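Local coordinates for protein adhesin (Streptococcus sanguinis SK1 = NCTC 7863, PDB 6VU6) that probably attaches the bacterium to host sialoglycans through Siglec-like domains, which hold sialylated sugars in this structure, at residues D2-T7 with T29-R34; I39-E44 with Y99-D104. All coordinates share one frame; numbering follows the deposited sequence.

Overall arrangement
Both contacts belong to the N-terminal Siglec-like domain, which is built on two sheets. Contact 1 comes first along the chain and closes before contact 2 opens. Their centres are about 16 Å apart. Contact 1 joins the start of strand 7-9 to the end of strand 21-29 in one sheet. Contact 2 pairs strands 35-41 and 95-104 in the other. The loop after T29 leads directly into strand 35-41. The contacts meet at a calcium ion, which D104 of contact 2 binds together with residues of contact 1. Strand 95-104 carries this calcium ligand at its C-terminal end and a galactose contact, Y99, near its middle.

Contact 1: D2-T7 with T29-R34; sequences DTTPPT and TDDSGR. With CA (calcium ion), chain G.
D2-T7 and T29-R34 meet at a calcium site in the N-terminal Siglec-like domain, where strand 7-9 begins and strand 21-29 ends. D2 and D30 approach from opposite directions and bind the ion through both carboxylate oxygens. Their carboxylate planes are nearly coplanar, 13° apart. D31 adds one oxygen, with OD1 2.3 Å from the calcium, and its plane is turned 75° from that of D2. The T4 backbone O is a further ligand, and D104 of strand 95-104 completes the site. The D2 OD2 to D30 OD2 distance is 3.3 Å; the shared calcium probably offsets the repulsion between these acidic groups.

Asx turns hold both bidentate aspartates. D2 OD1 accepts from T4 N, and D30 OD2 accepts from S32 N. S32 OG also donates to D30 OD2, at its anti lone pair, while S32 N comes from above the carboxylate plane. D30 to G33 forms a type I turn. D30 has CG anti to its backbone N (chi1 -168°), and its carboxylate reaches back beside P6, with OD1 3.6 Å from P6 CG.

Beyond the prolines, T7 and T29 form an antiparallel hydrogen-bonded pair. T7 N donates to T29 O at 2.9 Å, and T29 N returns a bond to T7 O. On the face that carries both threonine side chains, T29 OG1 lies 3.7 Å from T7 CB.

Contact 2: I39-E44 with Y99-D104; sequences IVRNIE and YVRAED. With CA (calcium ion), chain G; GAL (beta-D-galactopyranose), chain C.
I43 lies across the Y99 ring just past the end of strand 35-41, which pairs antiparallel with strand 95-104. Its CD1 sits over the centre of one ring face, 4.0 Å from the centroid, in a CH-pi contact. I43 CB is 3.4 Å from Y99 CE1. CG1 is anti to the backbone N of I43 (chi1 -179°), and a bend at chi2 (61°) then sets CD1 over the ring. Both residues line the bound glycan. Galactose O6 lies at the ring edge, in its plane, 2.8 Å from Y99 OH in a hydrogen bond. K115 N also bonds this hydroxyl. I43 CG2 is 3.8 Å from galactose O5; N42 touches the sialic acid and E44 the GlcNAc.

R41 and R101 share the Y99 side of the sheet, with guanidinium planes 71° apart. R41 NH2 is 3.7 Å from R101 NH1, and one water accepts a bond from each. A46 O also receives R41 NH2, while R101 NH2 bonds T110 O and forms a salt bridge with D47. V40 and V100 lie on the other face, where both touch F120.

Hydrogen-bonded pairs I39-R101 and R41-Y99 fix the register. I43 probably helps to steady the Y99 ring while its hydroxyl meets the sugar, and water and acceptors probably ease the arginine repulsion.

Contact 1: D2-T7 with T29-R34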
loop_
_atom_site.group_PDB
_atom_site.type_symbol
_atom_site.label_atom_id
_atom_site.label_comp_id
_atom_site.label_asym_id
_atom_site.label_seq_id
_atom_site.Cartn_x
_atom_site.Cartn_y
_atom_site.Cartn_z
ATOM N N ASP A 2 57.140 -25.625 -30.419
ATOM C CA ASP A 2 55.753 -25.122 -30.436
ATOM C C ASP A 2 55.635 -24.284 -31.691
ATOM O O ASP A 2 56.340 -23.337 -31.798
ATOM C CB ASP A 2 55.469 -24.275 -29.201
ATOM C CG ASP A 2 54.061 -23.729 -29.189
ATOM O OD1 ASP A 2 53.468 -23.676 -30.225
ATOM O OD2 ASP A 2 53.585 -23.388 -28.150
ATOM N N THR A 3 54.783 -24.671 -32.614
ATOM C CA THR A 3 54.636 -23.882 -33.849
ATOM C C THR A 3 53.183 -23.432 -34.018
ATOM O O THR A 3 52.833 -22.965 -35.066
ATOM C CB THR A 3 55.081 -24.744 -35.021
ATOM O OG1 THR A 3 54.141 -25.798 -35.199
ATOM C CG2 THR A 3 56.447 -25.341 -34.795
ATOM N N THR A 4 52.393 -23.524 -32.971
ATOM C CA THR A 4 50.947 -23.241 -33.053
ATOM C C THR A 4 50.605 -21.955 -32.317
ATOM O O THR A 4 50.998 -21.818 -31.243
ATOM C CB THR A 4 50.217 -24.428 -32.423
ATOM O OG1 THR A 4 50.527 -25.463 -33.339
ATOM C CG2 THR A 4 48.716 -24.264 -32.353
ATOM N N PRO A 5 49.818 -21.019 -32.854
ATOM C CA PRO A 5 49.486 -19.832 -32.090
ATOM C C PRO A 5 48.374 -20.110 -31.077
ATOM O O PRO A 5 47.772 -21.056 -31.123
ATOM C CB PRO A 5 48.939 -18.902 -33.158
ATOM C CG PRO A 5 48.388 -19.830 -34.186
ATOM C CD PRO A 5 49.190 -21.102 -34.132
ATOM N N PRO A 6 48.091 -19.216 -30.142
ATOM C CA PRO A 6 46.997 -19.415 -29.215
ATOM C C PRO A 6 45.595 -19.329 -29.844
ATOM O O PRO A 6 45.406 -18.961 -30.921
ATOM C CB PRO A 6 47.192 -18.265 -28.229
ATOM C CG PRO A 6 48.582 -17.846 -28.404
ATOM C CD PRO A 6 48.815 -18.020 -29.873
ATOM N N THR A 7 44.637 -19.748 -29.052
ATOM C CA THR A 7 43.195 -19.741 -29.365
ATOM C C THR A 7 42.581 -18.579 -28.587
ATOM O O THR A 7 42.870 -18.492 -27.459
ATOM C CB THR A 7 42.595 -21.065 -28.882
ATOM O OG1 THR A 7 43.108 -22.129 -29.653
ATOM C CG2 THR A 7 41.091 -21.085 -28.905
ATOM N N THR A 29 43.792 -19.233 -24.693
ATOM C CA THR A 29 44.535 -20.411 -24.236
ATOM C C THR A 29 45.621 -20.744 -25.258
ATOM O O THR A 29 45.509 -20.327 -26.369
ATOM C CB THR A 29 43.619 -21.614 -24.043
ATOM O OG1 THR A 29 43.320 -22.028 -25.350
ATOM C CG2 THR A 29 42.306 -21.285 -23.387
ATOM N N ASP A 30 46.631 -21.531 -24.864
ATOM C CA ASP A 30 47.685 -22.086 -25.765
ATOM C C ASP A 30 48.024 -23.515 -25.313
ATOM O O ASP A 30 48.006 -23.747 -24.186
ATOM C CB ASP A 30 48.927 -21.186 -25.894
ATOM C CG ASP A 30 49.891 -21.574 -26.999
ATOM O OD1 ASP A 30 49.567 -21.346 -28.125
ATOM O OD2 ASP A 30 50.931 -22.091 -26.732
ATOM N N ASP A 31 48.396 -24.350 -26.278
ATOM C CA ASP A 31 48.837 -25.767 -26.169
ATOM C C ASP A 31 49.976 -25.866 -25.155
ATOM O O ASP A 31 49.995 -26.811 -24.448
ATOM C CB ASP A 31 49.240 -26.357 -27.533
ATOM C CG ASP A 31 50.383 -25.649 -28.269
ATOM O OD1 ASP A 31 50.257 -24.463 -28.574
ATOM O OD2 ASP A 31 51.389 -26.294 -28.557
ATOM N N SER A 32 50.869 -24.878 -25.126
ATOM C CA SER A 32 52.026 -24.796 -24.206
ATOM C C SER A 32 51.604 -24.324 -22.821
ATOM O O SER A 32 52.434 -24.368 -21.964
ATOM C CB SER A 32 53.051 -23.855 -24.753
ATOM O OG SER A 32 52.806 -22.525 -24.321
ATOM N N GLY A 33 50.409 -23.765 -22.669
ATOM C CA GLY A 33 49.936 -23.253 -21.377
ATOM C C GLY A 33 50.441 -21.873 -21.029
ATOM O O GLY A 33 50.088 -21.406 -19.992
ATOM N N ARG A 34 51.229 -21.236 -21.881
ATOM C CA ARG A 34 51.746 -19.897 -21.522
ATOM C C ARG A 34 51.473 -18.901 -22.642
ATOM O O ARG A 34 51.719 -19.250 -23.781
ATOM C CB ARG A 34 53.261 -19.921 -21.305
ATOM C CG ARG A 34 53.857 -18.603 -20.833
ATOM C CD ARG A 34 55.354 -18.578 -20.565
ATOM N NE ARG A 34 55.948 -17.259 -20.503
ATOM C CZ ARG A 34 57.141 -16.986 -20.009
ATOM N NH1 ARG A 34 57.879 -17.962 -19.532
ATOM N NH2 ARG A 34 57.603 -15.758 -19.992
HETATM CA CA CA G . 51.613 -22.600 -28.965
#

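Contact 2: I39-E44 with Y99-D104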
loop_
_atom_site.group_PDB
_atom_site.type_symbol
_atom_site.label_atom_id
_atom_site.label_comp_id
_atom_site.label_asym_id
_atom_site.label_seq_id
_atom_site.Cartn_x
_atom_site.Cartn_y
_atom_site.Cartn_z
ATOM N N ILE A 39 46.717 -8.232 -27.288
ATOM C CA ILE A 39 46.720 -6.906 -27.911
ATOM C C ILE A 39 45.344 -6.633 -28.506
ATOM O O ILE A 39 44.697 -7.556 -29.013
ATOM C CB ILE A 39 47.804 -6.822 -29.012
ATOM C CG1 ILE A 39 49.197 -6.687 -28.408
ATOM C CG2 ILE A 39 47.565 -5.685 -29.995
ATOM C CD1 ILE A 39 50.291 -6.929 -29.423
ATOM N N VAL A 40 44.901 -5.368 -28.452
ATOM C CA VAL A 40 43.664 -4.901 -29.099
ATOM C C VAL A 40 44.014 -3.734 -30.019
ATOM O O VAL A 40 44.730 -2.815 -29.605
ATOM C CB VAL A 40 42.613 -4.447 -28.070
ATOM C CG1 VAL A 40 41.284 -4.111 -28.778
ATOM C CG2 VAL A 40 42.438 -5.493 -26.976
ATOM N N ARG A 41 43.504 -3.743 -31.253
ATOM C CA ARG A 41 43.988 -2.732 -32.193
ATOM C C ARG A 41 43.019 -2.512 -33.350
ATOM O O ARG A 41 42.203 -3.375 -33.676
ATOM C CB ARG A 41 45.358 -3.123 -32.730
ATOM C CG ARG A 41 45.428 -4.518 -33.354
ATOM C CD ARG A 41 45.786 -4.383 -34.815
ATOM N NE ARG A 41 47.124 -4.829 -35.115
ATOM C CZ ARG A 41 47.805 -4.474 -36.201
ATOM N NH1 ARG A 41 47.282 -3.651 -37.105
ATOM N NH2 ARG A 41 49.005 -4.988 -36.379
ATOM N N ASN A 42 43.116 -1.324 -33.955
ATOM C CA ASN A 42 42.534 -1.059 -35.278
ATOM C C ASN A 42 43.096 -2.006 -36.329
ATOM O O ASN A 42 44.234 -2.454 -36.228
ATOM C CB ASN A 42 42.869 0.368 -35.727
ATOM C CG ASN A 42 42.156 1.418 -34.909
ATOM O OD1 ASN A 42 41.540 1.109 -33.897
ATOM N ND2 ASN A 42 42.236 2.668 -35.348
ATOM N N ILE A 43 42.312 -2.242 -37.345
ATOM C CA ILE A 43 42.755 -3.138 -38.437
ATOM C C ILE A 43 43.952 -2.542 -39.179
ATOM O O ILE A 43 44.829 -3.297 -39.453
ATOM C CB ILE A 43 41.624 -3.521 -39.394
ATOM C CG1 ILE A 43 42.137 -4.458 -40.480
ATOM C CG2 ILE A 43 40.953 -2.303 -39.978
ATOM C CD1 ILE A 43 42.681 -5.755 -39.998
ATOM N N GLU A 44 43.964 -1.239 -39.462
ATOM C CA GLU A 44 45.078 -0.610 -40.191
ATOM C C GLU A 44 46.330 -0.565 -39.331
ATOM O O GLU A 44 46.237 -0.539 -38.160
ATOM C CB GLU A 44 44.914 0.880 -40.494
ATOM C CG GLU A 44 43.531 1.454 -40.456
ATOM C CD GLU A 44 42.930 1.657 -39.093
ATOM O OE1 GLU A 44 42.076 0.896 -38.789
ATOM O OE2 GLU A 44 43.293 2.598 -38.394
ATOM N N TYR A 99 40.321 -5.596 -33.411
ATOM C CA TYR A 99 40.965 -6.902 -33.615
ATOM C C TYR A 99 41.816 -7.306 -32.422
ATOM O O TYR A 99 42.523 -6.520 -31.890
ATOM C CB TYR A 99 41.747 -6.851 -34.915
ATOM C CG TYR A 99 40.837 -6.756 -36.092
ATOM C CD1 TYR A 99 40.294 -5.550 -36.478
ATOM C CD2 TYR A 99 40.483 -7.879 -36.788
ATOM C CE1 TYR A 99 39.454 -5.454 -37.563
ATOM C CE2 TYR A 99 39.636 -7.805 -37.861
ATOM C CZ TYR A 99 39.100 -6.594 -38.240
ATOM O OH TYR A 99 38.242 -6.557 -39.274
ATOM N N VAL A 100 41.725 -8.574 -32.093
ATOM C CA VAL A 100 42.438 -9.147 -30.931
ATOM C C VAL A 100 43.440 -10.206 -31.370
ATOM O O VAL A 100 43.092 -11.062 -32.115
ATOM C CB VAL A 100 41.491 -9.663 -29.851
ATOM C CG1 VAL A 100 42.290 -10.169 -28.663
ATOM C CG2 VAL A 100 40.509 -8.600 -29.429
ATOM N N ARG A 101 44.659 -10.082 -30.883
ATOM C CA ARG A 101 45.742 -10.989 -31.205
ATOM C C ARG A 101 46.372 -11.478 -29.912
ATOM O O ARG A 101 46.320 -10.781 -28.896
ATOM C CB ARG A 101 46.773 -10.283 -32.077
ATOM C CG ARG A 101 46.160 -9.524 -33.253
ATOM C CD ARG A 101 47.196 -8.873 -34.124
ATOM N NE ARG A 101 47.803 -9.875 -34.969
ATOM C CZ ARG A 101 48.927 -9.703 -35.639
ATOM N NH1 ARG A 101 49.570 -8.542 -35.557
ATOM N NH2 ARG A 101 49.410 -10.691 -36.383
ATOM N N ALA A 102 46.975 -12.649 -29.949
ATOM C CA ALA A 102 47.736 -13.184 -28.808
ATOM C C ALA A 102 49.058 -13.762 -29.311
ATOM O O ALA A 102 49.118 -14.145 -30.450
ATOM C CB ALA A 102 46.926 -14.188 -28.061
ATOM N N GLU A 103 50.062 -13.806 -28.445
ATOM C CA GLU A 103 51.389 -14.374 -28.764
ATOM C C GLU A 103 51.853 -15.292 -27.636
ATOM O O GLU A 103 51.914 -14.872 -26.525
ATOM C CB GLU A 103 52.423 -13.282 -28.972
ATOM C CG GLU A 103 53.648 -13.771 -29.670
ATOM C CD GLU A 103 54.839 -12.840 -29.549
ATOM O OE1 GLU A 103 55.747 -13.146 -28.752
ATOM O OE2 GLU A 103 54.853 -11.810 -30.221
ATOM N N ASP A 104 52.294 -16.482 -27.968
ATOM C CA ASP A 104 52.778 -17.393 -26.913
ATOM C C ASP A 104 54.238 -17.116 -26.566
ATOM O O ASP A 104 54.847 -16.263 -27.134
ATOM C CB ASP A 104 52.590 -18.858 -27.277
ATOM C CG ASP A 104 53.189 -19.260 -28.597
ATOM O OD1 ASP A 104 54.174 -18.692 -29.025
ATOM O OD2 ASP A 104 52.669 -20.150 -29.180
HETATM CA CA CA G . 51.613 -22.600 -28.965
HETATM C C1 GAL C . 37.846 -0.296 -42.123
HETATM C C2 GAL C . 36.552 0.448 -41.881
HETATM C C3 GAL C . 35.920 0.028 -40.576
HETATM C C4 GAL C . 35.771 -1.514 -40.586
HETATM C C5 GAL C . 37.176 -2.118 -40.782
HETATM C C6 GAL C . 37.236 -3.608 -40.984
HETATM O O2 GAL C . 36.737 1.872 -41.863
HETATM O O3 GAL C . 34.633 0.639 -40.428
HETATM O O4 GAL C . 34.956 -1.887 -41.669
HETATM O O5 GAL C . 37.729 -1.657 -41.975
HETATM O O6 GAL C . 36.792 -4.286 -39.882
HETATM O O HOH W 1 49.806 -6.180 -33.619
#